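Local coordinates for protein Crov588 (Cafeteriavirus, PDB 6NYR) that is of unknown function but forms a circular leucine-rich-repeat solenoid built largely of FNIP repeats, at residues Arg494-Ile508 with Pro514-Gln528. Sequence-based numbering, arbitrary orientation.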
loop_
_atom_site.group_PDB
_atom_site.type_symbol
_atom_site.label_atom_id
_atom_site.label_comp_id
_atom_site.label_asym_id
_atom_site.label_seq_id
_atom_site.Cartn_x
_atom_site.Cartn_y
_atom_site.Cartn_z
ATOM N N ARG A 494 2.543 21.939 -24.344
ATOM C CA ARG A 494 3.204 20.757 -23.805
ATOM C C ARG A 494 2.264 19.874 -22.993
ATOM O O ARG A 494 2.718 18.904 -22.376
ATOM C CB ARG A 494 4.411 21.150 -22.950
ATOM C CG ARG A 494 5.545 21.781 -23.735
ATOM C CD ARG A 494 6.735 22.102 -22.839
ATOM N NE ARG A 494 7.898 22.523 -23.613
ATOM C CZ ARG A 494 8.969 21.768 -23.838
ATOM N NH1 ARG A 494 9.040 20.537 -23.349
ATOM N NH2 ARG A 494 9.972 22.249 -24.554
ATOM N N LEU A 495 0.969 20.174 -22.991
ATOM C CA LEU A 495 0.005 19.391 -22.226
ATOM C C LEU A 495 -0.119 17.988 -22.802
ATOM O O LEU A 495 -0.462 17.819 -23.976
ATOM C CB LEU A 495 -1.352 20.088 -22.234
ATOM C CG LEU A 495 -2.487 19.485 -21.409
ATOM C CD1 LEU A 495 -2.093 19.318 -19.963
ATOM C CD2 LEU A 495 -3.728 20.372 -21.534
ATOM N N THR A 496 0.170 16.983 -21.976
ATOM C CA THR A 496 -0.014 15.590 -22.359
ATOM C C THR A 496 -1.203 14.928 -21.681
ATOM O O THR A 496 -1.766 13.988 -22.240
ATOM C CB THR A 496 1.243 14.767 -22.031
ATOM O OG1 THR A 496 1.490 14.808 -20.618
ATOM C CG2 THR A 496 2.451 15.297 -22.785
ATOM N N TYR A 497 -1.606 15.395 -20.502
ATOM C CA TYR A 497 -2.664 14.752 -19.730
ATOM C C TYR A 497 -3.725 15.783 -19.384
ATOM O O TYR A 497 -3.415 16.829 -18.802
ATOM C CB TYR A 497 -2.102 14.109 -18.458
ATOM C CG TYR A 497 -3.118 13.359 -17.622
ATOM C CD1 TYR A 497 -3.930 14.024 -16.711
ATOM C CD2 TYR A 497 -3.259 11.983 -17.735
ATOM C CE1 TYR A 497 -4.853 13.341 -15.941
ATOM C CE2 TYR A 497 -4.186 11.290 -16.969
ATOM C CZ TYR A 497 -4.979 11.973 -16.073
ATOM O OH TYR A 497 -5.896 11.294 -15.308
ATOM N N LEU A 498 -4.970 15.492 -19.756
ATOM C CA LEU A 498 -6.102 16.359 -19.450
ATOM C C LEU A 498 -7.236 15.486 -18.939
ATOM O O LEU A 498 -7.754 14.645 -19.682
ATOM C CB LEU A 498 -6.553 17.145 -20.683
ATOM C CG LEU A 498 -7.840 17.959 -20.543
ATOM C CD1 LEU A 498 -7.663 19.097 -19.545
ATOM C CD2 LEU A 498 -8.307 18.491 -21.896
ATOM N N GLU A 499 -7.632 15.698 -17.691
ATOM C CA GLU A 499 -8.733 14.969 -17.077
ATOM C C GLU A 499 -9.860 15.952 -16.785
ATOM O O GLU A 499 -9.675 16.911 -16.028
ATOM C CB GLU A 499 -8.292 14.269 -15.795
ATOM C CG GLU A 499 -9.396 13.416 -15.172
ATOM C CD GLU A 499 -8.968 12.719 -13.898
ATOM O OE1 GLU A 499 -7.754 12.473 -13.724
ATOM O OE2 GLU A 499 -9.854 12.420 -13.068
ATOM N N LEU A 500 -11.016 15.711 -17.390
ATOM C CA LEU A 500 -12.216 16.499 -17.167
ATOM C C LEU A 500 -13.048 15.843 -16.076
ATOM O O LEU A 500 -13.002 14.624 -15.886
ATOM C CB LEU A 500 -13.003 16.612 -18.467
ATOM C CG LEU A 500 -12.172 17.347 -19.526
ATOM C CD1 LEU A 500 -12.517 16.881 -20.931
ATOM C CD2 LEU A 500 -12.355 18.856 -19.402
ATOM N N GLY A 501 -13.806 16.665 -15.352
ATOM C CA GLY A 501 -14.493 16.228 -14.159
ATOM C C GLY A 501 -15.934 15.812 -14.396
ATOM O O GLY A 501 -16.418 15.712 -15.524
ATOM N N HIS A 502 -16.624 15.559 -13.282
ATOM C CA HIS A 502 -17.969 15.002 -13.335
ATOM C C HIS A 502 -18.883 15.824 -14.230
ATOM O O HIS A 502 -19.557 15.285 -15.116
ATOM C CB HIS A 502 -18.559 14.921 -11.921
ATOM C CG HIS A 502 -19.935 14.331 -11.880
ATOM N ND1 HIS A 502 -21.074 15.082 -12.085
ATOM C CD2 HIS A 502 -20.353 13.061 -11.668
ATOM C CE1 HIS A 502 -22.135 14.297 -12.003
ATOM N NE2 HIS A 502 -21.725 13.067 -11.748
ATOM N N ASP A 503 -18.917 17.140 -14.014
ATOM C CA ASP A 503 -19.951 17.966 -14.616
ATOM C C ASP A 503 -19.618 18.437 -16.025
ATOM O O ASP A 503 -20.522 18.899 -16.729
ATOM C CB ASP A 503 -20.220 19.208 -13.756
ATOM C CG ASP A 503 -20.900 18.892 -12.443
ATOM O OD1 ASP A 503 -21.195 17.706 -12.174
ATOM O OD2 ASP A 503 -21.142 19.849 -11.676
ATOM N N PHE A 504 -18.360 18.353 -16.455
ATOM C CA PHE A 504 -18.003 18.954 -17.733
ATOM C C PHE A 504 -18.831 18.354 -18.859
ATOM O O PHE A 504 -18.823 17.135 -19.062
ATOM C CB PHE A 504 -16.530 18.774 -18.053
ATOM C CG PHE A 504 -16.133 19.424 -19.355
ATOM C CD1 PHE A 504 -15.752 20.752 -19.388
ATOM C CD2 PHE A 504 -16.192 18.719 -20.551
ATOM C CE1 PHE A 504 -15.405 21.359 -20.578
ATOM C CE2 PHE A 504 -15.852 19.322 -21.743
ATOM C CZ PHE A 504 -15.460 20.645 -21.759
ATOM N N ASN A 505 -19.514 19.213 -19.609
ATOM C CA ASN A 505 -20.336 18.760 -20.724
ATOM C C ASN A 505 -20.493 19.875 -21.755
ATOM O O ASN A 505 -21.617 20.269 -22.089
ATOM C CB ASN A 505 -21.704 18.298 -20.222
ATOM C CG ASN A 505 -22.493 17.554 -21.286
ATOM O OD1 ASN A 505 -21.931 17.067 -22.268
ATOM N ND2 ASN A 505 -23.800 17.462 -21.095
ATOM N N GLN A 506 -19.371 20.397 -22.245
ATOM C CA GLN A 506 -19.370 21.446 -23.253
ATOM C C GLN A 506 -18.794 20.901 -24.555
ATOM O O GLN A 506 -17.965 19.988 -24.549
ATOM C CB GLN A 506 -18.543 22.657 -22.802
ATOM C CG GLN A 506 -19.032 23.336 -21.540
ATOM C CD GLN A 506 -20.456 23.839 -21.658
ATOM O OE1 GLN A 506 -20.809 24.533 -22.610
ATOM N NE2 GLN A 506 -21.286 23.488 -20.681
ATOM N N LYS A 507 -19.235 21.472 -25.673
ATOM C CA LYS A 507 -18.689 21.093 -26.969
ATOM C C LYS A 507 -17.223 21.496 -27.070
ATOM O O LYS A 507 -16.802 22.519 -26.519
ATOM C CB LYS A 507 -19.505 21.725 -28.096
ATOM C CG LYS A 507 -20.834 21.016 -28.330
ATOM C CD LYS A 507 -21.715 21.725 -29.347
ATOM C CE LYS A 507 -23.068 21.025 -29.441
ATOM N NZ LYS A 507 -24.128 21.877 -30.044
ATOM N N ILE A 508 -16.448 20.663 -27.763
ATOM C CA ILE A 508 -15.037 20.901 -28.034
ATOM C C ILE A 508 -14.870 21.083 -29.537
ATOM O O ILE A 508 -15.168 20.168 -30.314
ATOM C CB ILE A 508 -14.165 19.748 -27.516
ATOM C CG1 ILE A 508 -14.535 19.429 -26.065
ATOM C CG2 ILE A 508 -12.689 20.099 -27.620
ATOM C CD1 ILE A 508 -13.631 18.419 -25.394
ATOM N N PRO A 514 -4.379 20.443 -27.694
ATOM C CA PRO A 514 -3.074 20.626 -28.342
ATOM C C PRO A 514 -2.534 19.332 -28.928
ATOM O O PRO A 514 -2.857 18.231 -28.476
ATOM C CB PRO A 514 -2.176 21.142 -27.208
ATOM C CG PRO A 514 -2.812 20.612 -25.951
ATOM C CD PRO A 514 -4.301 20.551 -26.220
ATOM N N ASN A 515 -1.683 19.481 -29.942
ATOM C CA ASN A 515 -1.065 18.335 -30.600
ATOM C C ASN A 515 0.041 17.704 -29.766
ATOM O O ASN A 515 0.861 16.942 -30.289
ATOM C CB ASN A 515 -0.530 18.750 -31.974
ATOM C CG ASN A 515 -1.635 18.919 -32.996
ATOM O OD1 ASN A 515 -2.319 17.957 -33.343
ATOM N ND2 ASN A 515 -1.822 20.142 -33.479
ATOM N N SER A 516 0.090 18.036 -28.479
ATOM C CA SER A 516 0.949 17.343 -27.529
ATOM C C SER A 516 0.179 16.385 -26.629
ATOM O O SER A 516 0.803 15.588 -25.916
ATOM C CB SER A 516 1.707 18.354 -26.658
ATOM O OG SER A 516 0.816 19.291 -26.077
ATOM N N LEU A 517 -1.152 16.437 -26.651
ATOM C CA LEU A 517 -1.973 15.656 -25.735
ATOM C C LEU A 517 -1.970 14.184 -26.126
ATOM O O LEU A 517 -2.343 13.829 -27.250
ATOM C CB LEU A 517 -3.402 16.191 -25.738
ATOM C CG LEU A 517 -4.305 15.800 -24.573
ATOM C CD1 LEU A 517 -3.862 16.514 -23.306
ATOM C CD2 LEU A 517 -5.761 16.111 -24.886
ATOM N N THR A 518 -1.567 13.329 -25.187
ATOM C CA THR A 518 -1.586 11.887 -25.388
ATOM C C THR A 518 -2.728 11.204 -24.650
ATOM O O THR A 518 -3.212 10.164 -25.109
ATOM C CB THR A 518 -0.256 11.267 -24.930
ATOM O OG1 THR A 518 -0.081 11.490 -23.526
ATOM C CG2 THR A 518 0.907 11.865 -25.695
ATOM N N HIS A 519 -3.154 11.750 -23.510
ATOM C CA HIS A 519 -4.154 11.123 -22.652
ATOM C C HIS A 519 -5.334 12.066 -22.457
ATOM O O HIS A 519 -5.151 13.211 -22.037
ATOM C CB HIS A 519 -3.561 10.757 -21.286
ATOM C CG HIS A 519 -2.584 9.625 -21.330
ATOM N ND1 HIS A 519 -1.355 9.723 -21.947
ATOM C CD2 HIS A 519 -2.657 8.371 -20.827
ATOM C CE1 HIS A 519 -0.714 8.574 -21.824
ATOM N NE2 HIS A 519 -1.481 7.738 -21.148
ATOM N N LEU A 520 -6.540 11.583 -22.749
ATOM C CA LEU A 520 -7.758 12.364 -22.556
ATOM C C LEU A 520 -8.754 11.528 -21.768
ATOM O O LEU A 520 -9.028 10.378 -22.126
ATOM C CB LEU A 520 -8.357 12.798 -23.894
ATOM C CG LEU A 520 -9.589 13.695 -23.805
ATOM C CD1 LEU A 520 -9.307 14.933 -22.961
ATOM C CD2 LEU A 520 -10.066 14.093 -25.194
ATOM N N ILE A 521 -9.299 12.115 -20.705
ATOM C CA ILE A 521 -10.214 11.434 -19.799
ATOM C C ILE A 521 -11.468 12.284 -19.676
ATOM O O ILE A 521 -11.401 13.418 -19.186
ATOM C CB ILE A 521 -9.591 11.222 -18.402
ATOM C CG1 ILE A 521 -8.259 10.477 -18.497
ATOM C CG2 ILE A 521 -10.593 10.514 -17.487
ATOM C CD1 ILE A 521 -8.368 9.008 -18.787
ATOM N N PHE A 522 -12.602 11.752 -20.119
ATOM C CA PHE A 522 -13.876 12.430 -19.945
ATOM C C PHE A 522 -14.533 11.997 -18.643
ATOM O O PHE A 522 -14.431 10.836 -18.233
ATOM C CB PHE A 522 -14.807 12.147 -21.121
ATOM C CG PHE A 522 -14.472 12.927 -22.356
ATOM C CD1 PHE A 522 -14.701 14.291 -22.409
ATOM C CD2 PHE A 522 -13.923 12.303 -23.461
ATOM C CE1 PHE A 522 -14.399 15.016 -23.541
ATOM C CE2 PHE A 522 -13.611 13.024 -24.599
ATOM C CZ PHE A 522 -13.850 14.381 -24.640
ATOM N N GLY A 523 -15.204 12.938 -17.995
ATOM C CA GLY A 523 -15.906 12.665 -16.762
ATOM C C GLY A 523 -17.292 12.083 -16.986
ATOM O O GLY A 523 -17.714 11.773 -18.101
ATOM N N THR A 524 -18.017 11.953 -15.873
ATOM C CA THR A 524 -19.327 11.312 -15.885
ATOM C C THR A 524 -20.235 11.893 -16.959
ATOM O O THR A 524 -20.850 11.156 -17.739
ATOM C CB THR A 524 -19.980 11.467 -14.506
ATOM O OG1 THR A 524 -19.212 10.763 -13.522
ATOM C CG2 THR A 524 -21.414 10.956 -14.511
ATOM N N SER A 525 -20.325 13.218 -17.021
ATOM C CA SER A 525 -21.432 13.859 -17.713
ATOM C C SER A 525 -21.177 14.135 -19.186
ATOM O O SER A 525 -22.139 14.391 -19.920
ATOM C CB SER A 525 -21.785 15.179 -17.017
ATOM O OG SER A 525 -22.238 14.947 -15.694
ATOM N N PHE A 526 -19.930 14.091 -19.645
ATOM C CA PHE A 526 -19.658 14.488 -21.017
ATOM C C PHE A 526 -20.467 13.632 -21.986
ATOM O O PHE A 526 -20.375 12.400 -21.968
ATOM C CB PHE A 526 -18.172 14.377 -21.347
ATOM C CG PHE A 526 -17.860 14.785 -22.758
ATOM C CD1 PHE A 526 -17.831 16.123 -23.107
ATOM C CD2 PHE A 526 -17.640 13.837 -23.742
ATOM C CE1 PHE A 526 -17.568 16.512 -24.404
ATOM C CE2 PHE A 526 -17.372 14.215 -25.042
ATOM C CZ PHE A 526 -17.336 15.558 -25.374
ATOM N N ASN A 527 -21.258 14.282 -22.832
ATOM C CA ASN A 527 -22.045 13.568 -23.830
ATOM C C ASN A 527 -22.288 14.473 -25.037
ATOM O O ASN A 527 -23.416 14.642 -25.501
ATOM C CB ASN A 527 -23.362 13.077 -23.227
ATOM C CG ASN A 527 -24.096 12.118 -24.141
ATOM O OD1 ASN A 527 -23.504 11.531 -25.047
ATOM N ND2 ASN A 527 -25.392 11.947 -23.904
ATOM N N GLN A 528 -21.219 15.056 -25.570
ATOM C CA GLN A 528 -21.299 15.896 -26.756
ATOM C C GLN A 528 -20.655 15.184 -27.937
ATOM O O GLN A 528 -19.633 14.507 -27.786
ATOM C CB GLN A 528 -20.620 17.251 -26.539
ATOM C CG GLN A 528 -21.204 18.075 -25.405
ATOM C CD GLN A 528 -22.687 18.346 -25.575
ATOM O OE1 GLN A 528 -23.141 18.755 -26.645
ATOM N NE2 GLN A 528 -23.451 18.116 -24.516
#
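The side-chain oxygen of N505 is gripped by two N-H groups of the next coil: N527 N lies 2.9 Å from N505 OD1, and Q528 NE2 reaches the same OD1 at 2.9 Å. They arrive from opposite faces of the amide, each about 50° out of its plane, so neither uses a lone pair in the plane. Asparagine suits the place because its short amide, with CG anti to the backbone N (chi1 -168°), carries a carbonyl directly to the neighbouring main chain, while Q528, bent at chi2, folds its longer amide back to meet it. The same grip recurs on both sides: N483 OD1 holds N505 N and Q506 NE2, and N527 OD1 holds N549 N and Q550 NE2. This makes an asparagine ladder, comparable to those of leucine-rich repeats, joining successive coils of the solenoid. Earlier in each coil, strands 497-499 and 519-521 run parallel, their axes 5.0 Å apart, and the L500 N to I521 O bond of 2.9 Å is nearly straight. Beneath them L498 lies beside L520, with L498 CD2 3.8 Å from L520 CD1; branched leucines fill the apolar interior without needing polar partners. L500 CD1 packs 3.7 Å from F522 CD1, and F504 and F526 lie side by side in the same core. On the other face of the strands, Y497, E499, H519 and I521 line the concave inner surface of the ring, partly exposed; I521 CG2 packs against the aliphatic CG of E499, and Y497 OH donates to E499 OE1. In the loops after the strands, S525 is small enough for its OG to sit 2.8 Å from H502 O, an oxygen that also accepts from S525 N.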